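Long-range contacts in nitrogenase molybdenum-iron protein alpha chain (PDB 4WES), which reduces dinitrogen to ammonia as the subunit of the nitrogenase component that carries the iron-molybdenum cofactor, using electrons delivered by the iron protein at the cost of ATP: residues K59-K67 against T83-E94; L341-Y351 against L481-Y490. All blocks are in the same frame, centred on the assembly; numbering follows the deposited sequence.

Contact 1. Residues K59-K67 against T83-E94; sequences KGVVMGPIK and TWGGRRFKSKPE. With ICS (iron-sulfur-molybdenum cluster with interstitial carbon), chain F; HCA (3-hydroxy-3-carboxy-adipic acid), chain E.
Pro65 makes a CH-pi contact over one face of the Phe89 ring, its CG 3.9 Å from the ring centroid. With CG between the backbone N and the carbonyl carbon (chi1 45°), the Phe89 ring turns its face to the proline. Lys67 NZ bonds to Lys92 O at 2.7 Å, nearly in line with the carbonyl, and forms a salt bridge to Glu94 OE1 at 2.8 Å; Asp243 is a second anionic partner. Lys59 NZ donates to Thr83 OG1 (2.8 Å), which is also hydrogen-bonded to Ser80 O, and a water joins the same NZ to Thr83 O. Another water links Pro65 O to Ser91 OG, which also bonds to Asn102. Residues 59-63 of helix 54-63 form a wider, pi-type turn. On the cluster-facing side, this turn supplies Val61, and the 83-94 loop Arg87, to the pocket of the iron-molybdenum cofactor. Arg87 crosses Val61 at about a right angle, with Val61 CA over one guanidinium face. Its NH2 makes weak bonds to Gly60 O and Val61 O, while NH1 comes 3.3 Å from cluster sulfur S5A. Val61 CG1 packs 3.5 Å from cluster sulfur S2A.

Contact 2. Residues L341-Y351 against L481-Y490; sequences LYVGGSRSHTY and LHSYDYNGPY. With ICS (iron-sulfur-molybdenum cluster with interstitial carbon), chain F; HCA (3-hydroxy-3-carboxy-adipic acid), chain E.
Leu481 fills the apolar centre, its two methyl branches serving different neighbours. CD2 makes a CH-pi contact over the middle of the Tyr351 ring, 3.8 Å from the centroid and 13° off the normal, whereas CD1 lies against Leu341 CD2 and Val343 CG2. Val343 divides its methyls in the same way: CG2 faces Leu481 CB, and CG1 makes a CH-pi contact centred over one face of the His482 imidazole, 3.5 Å from its centroid. Homocitrate C5 covers the opposite face, offset toward the rim, and the imidazole is thus sandwiched between protein and ligand. This is the molybdenum end of the cofactor pocket. His482 ND1 binds molybdenum at 2.3 Å, and homocitrate O5 and O7 bind the same metal. The other ring nitrogen, NE2, donates to a water that also bonds to Tyr342 O; together with the metal bond at ND1, this holds the imidazole at both nitrogens. Beyond strand 338-343, the Gly344-Gly345 loop and the start of helix 347-350 bring a row of backbone nitrogens toward cluster sulfur S3A, with Gly344 N nearest at 3.3 Å. Alongside the cluster, the straight chain of Arg347 sets its guanidinium between cluster sulfur S4B on one face and Tyr484 OH on the other, its plane 22° from that of the Tyr484 ring. Its NH1 gives a nearly straight bond, 165° at the hydrogen, to Leu481 O at 3.0 Å and a weak one to His482 O, so the side chain grips the backbone on which the molybdenum ligand is carried. At the outer edge, Tyr351 OH donates to Tyr484 OH at 2.8 Å, and Tyr484 OH is bonded in turn to Asp221. Tyr490 CB adjoins Tyr351 OH at the edge of the Tyr351 ring.

In the fold
From the N terminus, contact 1 starts on helix 54-63 and closes a short loop: the 15 residues between its segments hold strand 69-74 and helix 77-81. Contact 2 opens much later and encloses 129 residues, joining the end of strand 338-343, in the mixed five-stranded sheet, to the loop before helix 492-507. The two follow in series, neither nested nor crossed, with centres about 16 Å apart. They meet where Arg88 NH2 probably hydrogen-bonds Asn487 O, and Arg88 also forms a salt bridge to Glu455 of a beta chain. Both contacts border the cofactor and homocitrate, so distant parts of the chain converge on one site.

Contact 1. Residues K59-K67 against T83-E94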
loop_
_atom_site.group_PDB
_atom_site.type_symbol
_atom_site.label_atom_id
_atom_site.label_comp_id
_atom_site.label_asym_id
_atom_site.label_seq_id
_atom_site.Cartn_x
_atom_site.Cartn_y
_atom_site.Cartn_z
ATOM N N LYS A 59 -11.963 32.217 14.542
ATOM C CA LYS A 59 -11.127 31.877 13.402
ATOM C C LYS A 59 -11.512 30.539 12.793
ATOM O O LYS A 59 -11.674 30.400 11.586
ATOM C CB LYS A 59 -9.649 31.891 13.808
ATOM C CG LYS A 59 -8.631 31.829 12.674
ATOM C CD LYS A 59 -8.333 30.464 12.106
ATOM C CE LYS A 59 -7.216 30.576 11.097
ATOM N NZ LYS A 59 -6.833 29.282 10.468
ATOM N N GLY A 60 -11.590 29.515 13.647
ATOM C CA GLY A 60 -11.820 28.184 13.129
ATOM C C GLY A 60 -13.197 27.974 12.541
ATOM O O GLY A 60 -13.356 27.131 11.649
ATOM N N VAL A 61 -14.181 28.717 13.039
ATOM C CA VAL A 61 -15.581 28.491 12.722
ATOM C C VAL A 61 -16.133 29.580 11.802
ATOM O O VAL A 61 -16.395 29.331 10.625
ATOM C CB VAL A 61 -16.435 28.291 14.005
ATOM C CG1 VAL A 61 -17.913 28.239 13.671
ATOM C CG2 VAL A 61 -15.969 27.026 14.728
ATOM N N VAL A 62 -16.306 30.807 12.284
ATOM C CA VAL A 62 -16.997 31.800 11.465
ATOM C C VAL A 62 -16.150 32.354 10.333
ATOM O O VAL A 62 -16.618 32.490 9.187
ATOM C CB VAL A 62 -17.584 32.932 12.346
ATOM C CG1 VAL A 62 -18.187 34.041 11.473
ATOM C CG2 VAL A 62 -18.634 32.364 13.293
ATOM N N MET A 63 -14.897 32.691 10.590
ATOM C CA MET A 63 -14.103 33.449 9.616
ATOM C C MET A 63 -13.324 32.582 8.624
ATOM O O MET A 63 -13.250 32.921 7.436
ATOM C CB MET A 63 -13.141 34.384 10.318
ATOM C CG MET A 63 -13.848 35.484 11.074
ATOM S SD MET A 63 -14.893 36.540 10.051
ATOM C CE MET A 63 -13.691 37.129 8.865
ATOM N N GLY A 64 -12.736 31.478 9.096
ATOM C CA GLY A 64 -11.936 30.606 8.270
ATOM C C GLY A 64 -12.510 30.256 6.901
ATOM O O GLY A 64 -11.750 30.174 5.948
ATOM N N PRO A 65 -13.817 29.991 6.820
ATOM C CA PRO A 65 -14.357 29.613 5.518
ATOM C C PRO A 65 -14.275 30.648 4.409
ATOM O O PRO A 65 -14.496 30.303 3.261
ATOM C CB PRO A 65 -15.799 29.244 5.824
ATOM C CG PRO A 65 -15.755 28.815 7.273
ATOM C CD PRO A 65 -14.796 29.768 7.885
ATOM N N ILE A 66 -14.051 31.917 4.738
ATOM C CA ILE A 66 -13.934 32.947 3.679
ATOM C C ILE A 66 -12.641 32.677 2.918
ATOM O O ILE A 66 -11.542 32.882 3.428
ATOM C CB ILE A 66 -13.989 34.371 4.244
ATOM C CG1 ILE A 66 -15.275 34.597 5.027
ATOM C CG2 ILE A 66 -13.871 35.379 3.081
ATOM C CD1 ILE A 66 -15.384 35.957 5.686
ATOM N N LYS A 67 -12.767 32.204 1.677
ATOM C CA LYS A 67 -11.695 31.474 1.021
ATOM C C LYS A 67 -10.647 32.329 0.357
ATOM O O LYS A 67 -9.578 31.835 0.027
ATOM C CB LYS A 67 -12.308 30.519 -0.006
ATOM C CG LYS A 67 -12.992 31.236 -1.169
ATOM C CD LYS A 67 -13.936 30.361 -1.950
ATOM C CE LYS A 67 -14.752 31.180 -2.908
ATOM N NZ LYS A 67 -15.684 30.341 -3.691
ATOM N N THR A 83 -6.241 24.268 13.177
ATOM C CA THR A 83 -7.262 24.749 12.254
ATOM C C THR A 83 -6.940 24.367 10.819
ATOM O O THR A 83 -7.585 24.856 9.876
ATOM C CB THR A 83 -7.522 26.247 12.397
ATOM O OG1 THR A 83 -6.354 27.008 12.030
ATOM C CG2 THR A 83 -7.966 26.586 13.808
ATOM N N TRP A 84 -6.000 23.459 10.614
ATOM C CA TRP A 84 -5.570 23.024 9.294
ATOM C C TRP A 84 -6.415 21.854 8.778
ATOM O O TRP A 84 -6.010 20.682 8.796
ATOM C CB TRP A 84 -4.069 22.706 9.308
ATOM C CG TRP A 84 -3.374 22.632 8.004
ATOM C CD1 TRP A 84 -3.872 22.872 6.759
ATOM C CD2 TRP A 84 -2.006 22.281 7.817
ATOM N NE1 TRP A 84 -2.900 22.715 5.796
ATOM C CE2 TRP A 84 -1.754 22.309 6.437
ATOM C CE3 TRP A 84 -0.994 21.880 8.678
ATOM C CZ2 TRP A 84 -0.513 21.982 5.905
ATOM C CZ3 TRP A 84 0.252 21.572 8.156
ATOM C CH2 TRP A 84 0.475 21.625 6.780
ATOM N N GLY A 85 -7.602 22.171 8.294
ATOM C CA GLY A 85 -8.422 21.199 7.590
ATOM C C GLY A 85 -9.301 20.280 8.412
ATOM O O GLY A 85 -10.060 19.518 7.833
ATOM N N GLY A 86 -9.231 20.369 9.738
ATOM C CA GLY A 86 -10.045 19.487 10.553
ATOM C C GLY A 86 -11.520 19.798 10.507
ATOM O O GLY A 86 -12.352 18.924 10.722
ATOM N N ARG A 87 -11.868 21.061 10.263
ATOM C CA ARG A 87 -13.261 21.479 10.079
ATOM C C ARG A 87 -13.480 21.601 8.569
ATOM O O ARG A 87 -12.785 22.348 7.882
ATOM C CB ARG A 87 -13.565 22.765 10.805
ATOM C CG ARG A 87 -15.002 23.219 10.619
ATOM C CD ARG A 87 -15.403 24.224 11.643
ATOM N NE ARG A 87 -16.708 24.825 11.406
ATOM C CZ ARG A 87 -16.919 25.941 10.705
ATOM N NH1 ARG A 87 -18.127 26.450 10.630
ATOM N NH2 ARG A 87 -15.915 26.555 10.075
ATOM N N ARG A 88 -14.457 20.831 8.074
ATOM C CA ARG A 88 -14.578 20.501 6.675
ATOM C C ARG A 88 -15.436 21.469 5.853
ATOM O O ARG A 88 -16.221 21.034 5.005
ATOM C CB ARG A 88 -15.088 19.074 6.549
ATOM C CG ARG A 88 -14.144 18.032 7.144
ATOM C CD ARG A 88 -14.744 16.647 7.132
ATOM N NE ARG A 88 -15.083 16.252 5.772
ATOM C CZ ARG A 88 -16.300 16.127 5.233
ATOM N NH1 ARG A 88 -16.427 15.934 3.922
ATOM N NH2 ARG A 88 -17.395 16.208 5.964
ATOM N N PHE A 89 -15.224 22.776 6.031
ATOM C CA PHE A 89 -15.838 23.713 5.101
ATOM C C PHE A 89 -15.197 23.527 3.729
ATOM O O PHE A 89 -13.983 23.553 3.581
ATOM C CB PHE A 89 -15.709 25.166 5.581
ATOM C CG PHE A 89 -14.356 25.589 6.105
ATOM C CD1 PHE A 89 -13.391 26.104 5.273
ATOM C CD2 PHE A 89 -14.095 25.495 7.446
ATOM C CE1 PHE A 89 -12.162 26.519 5.773
ATOM C CE2 PHE A 89 -12.909 25.921 7.967
ATOM C CZ PHE A 89 -11.928 26.422 7.147
ATOM N N LYS A 90 -16.017 23.343 2.703
ATOM C CA LYS A 90 -15.494 23.141 1.353
ATOM C C LYS A 90 -15.485 24.457 0.576
ATOM O O LYS A 90 -16.386 25.284 0.717
ATOM C CB LYS A 90 -16.270 22.059 0.609
ATOM C CG LYS A 90 -16.097 20.642 1.163
ATOM C CD LYS A 90 -16.727 19.609 0.223
ATOM C CE LYS A 90 -16.479 18.187 0.694
ATOM N NZ LYS A 90 -17.071 17.199 -0.209
ATOM N N SER A 91 -14.462 24.615 -0.244
ATOM C CA SER A 91 -14.258 25.834 -1.043
ATOM C C SER A 91 -13.797 25.485 -2.429
ATOM O O SER A 91 -13.078 24.503 -2.640
ATOM C CB SER A 91 -13.193 26.735 -0.412
ATOM O OG SER A 91 -13.556 27.091 0.909
ATOM N N LYS A 92 -14.180 26.316 -3.396
ATOM C CA LYS A 92 -13.640 26.185 -4.724
ATOM C C LYS A 92 -13.327 27.588 -5.269
ATOM O O LYS A 92 -13.923 28.569 -4.829
ATOM C CB LYS A 92 -14.576 25.429 -5.631
ATOM C CG LYS A 92 -15.869 26.075 -5.829
ATOM C CD LYS A 92 -16.902 25.134 -6.534
ATOM C CE LYS A 92 -18.263 25.789 -6.639
ATOM N NZ LYS A 92 -18.194 27.048 -7.442
ATOM N N PRO A 93 -12.393 27.696 -6.213
ATOM C CA PRO A 93 -12.123 29.005 -6.786
ATOM C C PRO A 93 -13.394 29.625 -7.374
ATOM O O PRO A 93 -14.099 28.982 -8.142
ATOM C CB PRO A 93 -11.133 28.695 -7.887
ATOM C CG PRO A 93 -10.574 27.397 -7.577
ATOM C CD PRO A 93 -11.577 26.640 -6.800
ATOM N N GLU A 94 -13.670 30.869 -7.013
ATOM C CA GLU A 94 -14.897 31.499 -7.480
ATOM C C GLU A 94 -14.838 31.636 -9.003
ATOM O O GLU A 94 -13.827 32.062 -9.545
ATOM C CB GLU A 94 -15.113 32.865 -6.841
ATOM C CG GLU A 94 -16.521 33.434 -7.018
ATOM C CD GLU A 94 -17.616 32.710 -6.239
ATOM O OE1 GLU A 94 -17.312 31.909 -5.334
ATOM O OE2 GLU A 94 -18.821 32.998 -6.509
HETATM FE FE1 ICS F . -23.302 26.636 14.283
HETATM MO MO1 ICS F . -18.495 21.716 15.324
HETATM FE FE2 ICS F . -21.007 26.077 15.504
HETATM FE FE3 ICS F . -21.493 25.090 13.067
HETATM FE FE4 ICS F . -22.870 24.217 15.166
HETATM FE FE5 ICS F . -21.087 22.397 15.584
HETATM FE FE6 ICS F . -19.231 24.243 15.855
HETATM FE FE7 ICS F . -19.718 23.257 13.509
HETATM C CX ICS F . -20.954 24.214 14.793
HETATM S S1A ICS F . -23.035 26.079 16.503
HETATM S S1B ICS F . -19.561 22.530 17.241
HETATM S S2A ICS F . -21.255 27.303 13.608
HETATM S S2B ICS F . -19.116 26.269 16.661
HETATM S S3A ICS F . -23.286 22.212 16.052
HETATM S S3B ICS F . -17.687 23.721 14.343
HETATM S S4A ICS F . -23.727 24.703 13.093
HETATM S S4B ICS F . -20.275 21.144 13.915
HETATM S S5A ICS F . -20.206 24.101 11.532
HETATM C C1 HCA E . -14.465 23.262 17.095
HETATM C C2 HCA E . -14.512 22.535 15.749
HETATM C C3 HCA E . -15.414 21.302 15.738
HETATM C C4 HCA E . -14.735 20.073 16.372
HETATM C C5 HCA E . -15.599 18.836 16.070
HETATM C C6 HCA E . -15.446 17.610 16.919
HETATM C C7 HCA E . -15.753 20.952 14.287
HETATM O O1 HCA E . -15.403 23.128 17.892
HETATM O O2 HCA E . -13.490 23.995 17.332
HETATM O O3 HCA E . -15.496 16.480 16.342
HETATM O O4 HCA E . -15.294 17.736 18.155
HETATM O O5 HCA E . -16.962 20.810 14.000
HETATM O O6 HCA E . -14.827 20.767 13.486
HETATM O O7 HCA E . -16.611 21.558 16.455
HETATM O O HOH W 1 -8.747 27.713 9.154
HETATM O O HOH W 2 -15.619 27.772 2.752
#

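Contact 2. Residues L341-Y351 against L481-Y490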
loop_
_atom_site.group_PDB
_atom_site.type_symbol
_atom_site.label_atom_id
_atom_site.label_comp_id
_atom_site.label_asym_id
_atom_site.label_seq_id
_atom_site.Cartn_x
_atom_site.Cartn_y
_atom_site.Cartn_z
ATOM N N LEU A 341 -28.255 12.825 20.890
ATOM C CA LEU A 341 -27.520 13.811 20.091
ATOM C C LEU A 341 -26.804 14.801 20.970
ATOM O O LEU A 341 -27.427 15.449 21.803
ATOM C CB LEU A 341 -28.439 14.601 19.154
ATOM C CG LEU A 341 -29.283 13.829 18.186
ATOM C CD1 LEU A 341 -30.613 13.456 18.742
ATOM C CD2 LEU A 341 -29.505 14.640 16.920
ATOM N N TYR A 342 -25.511 14.995 20.713
ATOM C CA TYR A 342 -24.735 15.959 21.461
ATOM C C TYR A 342 -23.747 16.650 20.539
ATOM O O TYR A 342 -22.750 16.069 20.167
ATOM C CB TYR A 342 -23.987 15.332 22.655
ATOM C CG TYR A 342 -23.303 16.388 23.482
ATOM C CD1 TYR A 342 -24.060 17.259 24.241
ATOM C CD2 TYR A 342 -21.937 16.549 23.461
ATOM C CE1 TYR A 342 -23.473 18.268 24.978
ATOM C CE2 TYR A 342 -21.333 17.557 24.207
ATOM C CZ TYR A 342 -22.099 18.415 24.960
ATOM O OH TYR A 342 -21.523 19.414 25.726
ATOM N N VAL A 343 -24.072 17.872 20.154
ATOM C CA VAL A 343 -23.218 18.649 19.245
ATOM C C VAL A 343 -22.972 20.030 19.866
ATOM O O VAL A 343 -23.063 20.182 21.079
ATOM C CB VAL A 343 -23.760 18.696 17.774
ATOM C CG1 VAL A 343 -22.617 18.634 16.802
ATOM C CG2 VAL A 343 -24.697 17.527 17.499
ATOM N N GLY A 344 -22.561 21.012 19.080
ATOM C CA GLY A 344 -22.065 22.242 19.663
ATOM C C GLY A 344 -23.118 23.265 20.039
ATOM O O GLY A 344 -23.260 23.639 21.226
ATOM N N GLY A 345 -23.834 23.761 19.028
ATOM C CA GLY A 345 -24.764 24.807 19.248
ATOM C C GLY A 345 -26.008 24.815 18.395
ATOM O O GLY A 345 -26.902 25.617 18.658
ATOM N N SER A 346 -26.096 23.953 17.373
ATOM C CA SER A 346 -27.250 23.933 16.471
ATOM C C SER A 346 -27.673 22.526 16.077
ATOM O O SER A 346 -28.861 22.229 16.036
ATOM C CB SER A 346 -26.939 24.778 15.231
ATOM O OG SER A 346 -27.937 24.714 14.246
ATOM N N ARG A 347 -26.714 21.663 15.732
ATOM C CA ARG A 347 -27.059 20.436 15.001
ATOM C C ARG A 347 -27.809 19.397 15.825
ATOM O O ARG A 347 -28.513 18.556 15.271
ATOM C CB ARG A 347 -25.803 19.852 14.351
ATOM C CG ARG A 347 -25.361 20.717 13.184
ATOM C CD ARG A 347 -24.106 20.161 12.547
ATOM N NE ARG A 347 -23.720 21.029 11.432
ATOM C CZ ARG A 347 -22.622 20.879 10.736
ATOM N NH1 ARG A 347 -21.821 19.870 10.942
ATOM N NH2 ARG A 347 -22.345 21.770 9.792
ATOM N N SER A 348 -27.707 19.460 17.157
ATOM C CA SER A 348 -28.534 18.587 17.999
ATOM C C SER A 348 -30.000 18.755 17.689
ATOM O O SER A 348 -30.785 17.816 17.832
ATOM C CB SER A 348 -28.285 18.868 19.486
ATOM O OG SER A 348 -26.907 18.875 19.748
ATOM N N HIS A 349 -30.371 19.997 17.335
ATOM C CA HIS A 349 -31.748 20.313 17.028
ATOM C C HIS A 349 -32.066 20.071 15.549
ATOM O O HIS A 349 -33.057 19.415 15.191
ATOM C CB HIS A 349 -32.037 21.763 17.400
ATOM C CG HIS A 349 -33.453 22.158 17.195
ATOM N ND1 HIS A 349 -33.862 23.474 17.150
ATOM C CD2 HIS A 349 -34.567 21.400 17.019
ATOM C CE1 HIS A 349 -35.170 23.493 16.972
ATOM N NE2 HIS A 349 -35.621 22.256 16.895
ATOM N N THR A 350 -31.209 20.595 14.670
ATOM C CA THR A 350 -31.573 20.573 13.250
ATOM C C THR A 350 -31.639 19.158 12.655
ATOM O O THR A 350 -32.353 18.959 11.686
ATOM C CB THR A 350 -30.694 21.525 12.452
ATOM O OG1 THR A 350 -29.345 21.157 12.658
ATOM C CG2 THR A 350 -30.964 22.952 12.836
ATOM N N TYR A 351 -30.889 18.194 13.222
ATOM C CA TYR A 351 -30.952 16.809 12.759
ATOM C C TYR A 351 -32.167 16.007 13.271
ATOM O O TYR A 351 -32.403 14.888 12.826
ATOM C CB TYR A 351 -29.613 16.071 13.056
ATOM C CG TYR A 351 -28.607 16.363 11.966
ATOM C CD1 TYR A 351 -28.415 15.450 10.949
ATOM C CD2 TYR A 351 -27.887 17.548 11.933
ATOM C CE1 TYR A 351 -27.578 15.738 9.897
ATOM C CE2 TYR A 351 -27.023 17.856 10.879
ATOM C CZ TYR A 351 -26.861 16.947 9.856
ATOM O OH TYR A 351 -26.083 17.203 8.766
ATOM N N LEU A 481 -21.671 14.243 14.083
ATOM C CA LEU A 481 -22.499 15.287 13.486
ATOM C C LEU A 481 -21.748 16.585 13.216
ATOM O O LEU A 481 -22.355 17.515 12.670
ATOM C CB LEU A 481 -23.777 15.540 14.292
ATOM C CG LEU A 481 -24.857 14.499 14.103
ATOM C CD1 LEU A 481 -26.090 14.873 14.919
ATOM C CD2 LEU A 481 -25.253 14.293 12.646
ATOM N N HIS A 482 -20.470 16.680 13.577
ATOM C CA HIS A 482 -19.657 17.816 13.177
ATOM C C HIS A 482 -19.002 17.526 11.818
ATOM O O HIS A 482 -19.284 18.172 10.805
ATOM C CB HIS A 482 -18.559 18.191 14.180
ATOM C CG HIS A 482 -18.947 18.388 15.605
ATOM N ND1 HIS A 482 -18.845 19.610 16.248
ATOM C CD2 HIS A 482 -19.268 17.474 16.562
ATOM C CE1 HIS A 482 -19.074 19.424 17.536
ATOM N NE2 HIS A 482 -19.344 18.142 17.749
ATOM N N SER A 483 -18.134 16.523 11.793
ATOM C CA SER A 483 -17.359 16.192 10.611
ATOM C C SER A 483 -18.069 15.308 9.611
ATOM O O SER A 483 -17.534 15.042 8.518
ATOM C CB SER A 483 -16.075 15.471 10.983
ATOM O OG SER A 483 -16.393 14.138 11.426
ATOM N N TYR A 484 -19.228 14.777 10.006
ATOM C CA TYR A 484 -19.988 13.874 9.140
ATOM C C TYR A 484 -19.217 12.609 8.798
ATOM O O TYR A 484 -19.498 11.954 7.806
ATOM C CB TYR A 484 -20.479 14.551 7.871
ATOM C CG TYR A 484 -21.335 15.782 8.030
ATOM C CD1 TYR A 484 -22.078 16.031 9.168
ATOM C CD2 TYR A 484 -21.476 16.670 6.966
ATOM C CE1 TYR A 484 -22.931 17.108 9.251
ATOM C CE2 TYR A 484 -22.330 17.756 7.043
ATOM C CZ TYR A 484 -23.084 17.953 8.176
ATOM O OH TYR A 484 -24.009 18.989 8.284
ATOM N N ASP A 485 -18.243 12.231 9.641
ATOM C CA ASP A 485 -17.389 11.103 9.323
ATOM C C ASP A 485 -16.852 11.211 7.905
ATOM O O ASP A 485 -16.678 10.246 7.187
ATOM C CB ASP A 485 -18.114 9.776 9.559
ATOM C CG ASP A 485 -18.276 9.490 11.037
ATOM O OD1 ASP A 485 -19.424 9.601 11.545
ATOM O OD2 ASP A 485 -17.261 9.162 11.715
ATOM N N TYR A 486 -16.510 12.449 7.490
ATOM C CA TYR A 486 -15.734 12.653 6.274
ATOM C C TYR A 486 -16.588 12.364 5.027
ATOM O O TYR A 486 -16.047 12.033 3.982
ATOM C CB TYR A 486 -14.360 11.867 6.309
ATOM C CG TYR A 486 -13.846 11.905 7.726
ATOM C CD1 TYR A 486 -13.533 13.097 8.341
ATOM C CD2 TYR A 486 -13.808 10.761 8.509
ATOM C CE1 TYR A 486 -13.221 13.183 9.653
ATOM C CE2 TYR A 486 -13.495 10.826 9.857
ATOM C CZ TYR A 486 -13.236 12.034 10.434
ATOM O OH TYR A 486 -12.973 12.071 11.790
ATOM N N ASN A 487 -17.886 12.601 5.185
ATOM C CA ASN A 487 -18.896 12.462 4.148
ATOM C C ASN A 487 -19.647 13.787 3.939
ATOM O O ASN A 487 -19.360 14.803 4.555
ATOM C CB ASN A 487 -19.908 11.382 4.544
ATOM C CG ASN A 487 -19.263 10.040 4.744
ATOM O OD1 ASN A 487 -18.534 9.552 3.879
ATOM N ND2 ASN A 487 -19.485 9.437 5.925
ATOM N N GLY A 488 -20.624 13.761 3.054
ATOM C CA GLY A 488 -21.479 14.906 2.825
ATOM C C GLY A 488 -21.695 15.179 1.352
ATOM O O GLY A 488 -20.963 14.661 0.513
ATOM N N PRO A 489 -22.681 15.988 1.029
ATOM C CA PRO A 489 -23.499 16.770 1.960
ATOM C C PRO A 489 -24.440 15.896 2.774
ATOM O O PRO A 489 -24.896 14.860 2.283
ATOM C CB PRO A 489 -24.303 17.681 1.015
ATOM C CG PRO A 489 -24.363 16.929 -0.273
ATOM C CD PRO A 489 -23.026 16.284 -0.374
ATOM N N TYR A 490 -24.755 16.355 3.986
ATOM C CA TYR A 490 -25.849 15.771 4.758
ATOM C C TYR A 490 -27.066 16.704 4.794
ATOM O O TYR A 490 -28.139 16.239 5.140
ATOM C CB TYR A 490 -25.415 15.417 6.178
ATOM C CG TYR A 490 -24.576 14.157 6.281
ATOM C CD1 TYR A 490 -24.284 13.309 5.187
ATOM C CD2 TYR A 490 -24.088 13.752 7.537
ATOM C CE1 TYR A 490 -23.550 12.156 5.340
ATOM C CE2 TYR A 490 -23.360 12.556 7.683
ATOM C CZ TYR A 490 -23.119 11.770 6.554
ATOM O OH TYR A 490 -22.402 10.577 6.639
HETATM FE FE1 ICS F . -23.302 26.636 14.283
HETATM MO MO1 ICS F . -18.495 21.716 15.324
HETATM FE FE2 ICS F . -21.007 26.077 15.504
HETATM FE FE3 ICS F . -21.493 25.090 13.067
HETATM FE FE4 ICS F . -22.870 24.217 15.166
HETATM FE FE5 ICS F . -21.087 22.397 15.584
HETATM FE FE6 ICS F . -19.231 24.243 15.855
HETATM FE FE7 ICS F . -19.718 23.257 13.509
HETATM C CX ICS F . -20.954 24.214 14.793
HETATM S S1A ICS F . -23.035 26.079 16.503
HETATM S S1B ICS F . -19.561 22.530 17.241
HETATM S S2A ICS F . -21.255 27.303 13.608
HETATM S S2B ICS F . -19.116 26.269 16.661
HETATM S S3A ICS F . -23.286 22.212 16.052
HETATM S S3B ICS F . -17.687 23.721 14.343
HETATM S S4A ICS F . -23.727 24.703 13.093
HETATM S S4B ICS F . -20.275 21.144 13.915
HETATM S S5A ICS F . -20.206 24.101 11.532
HETATM C C1 HCA E . -14.465 23.262 17.095
HETATM C C2 HCA E . -14.512 22.535 15.749
HETATM C C3 HCA E . -15.414 21.302 15.738
HETATM C C4 HCA E . -14.735 20.073 16.372
HETATM C C5 HCA E . -15.599 18.836 16.070
HETATM C C6 HCA E . -15.446 17.610 16.919
HETATM C C7 HCA E . -15.753 20.952 14.287
HETATM O O1 HCA E . -15.403 23.128 17.892
HETATM O O2 HCA E . -13.490 23.995 17.332
HETATM O O3 HCA E . -15.496 16.480 16.342
HETATM O O4 HCA E . -15.294 17.736 18.155
HETATM O O5 HCA E . -16.962 20.810 14.000
HETATM O O6 HCA E . -14.827 20.767 13.486
HETATM O O7 HCA E . -16.611 21.558 16.455
HETATM O O HOH W 3 -19.968 16.741 20.125
#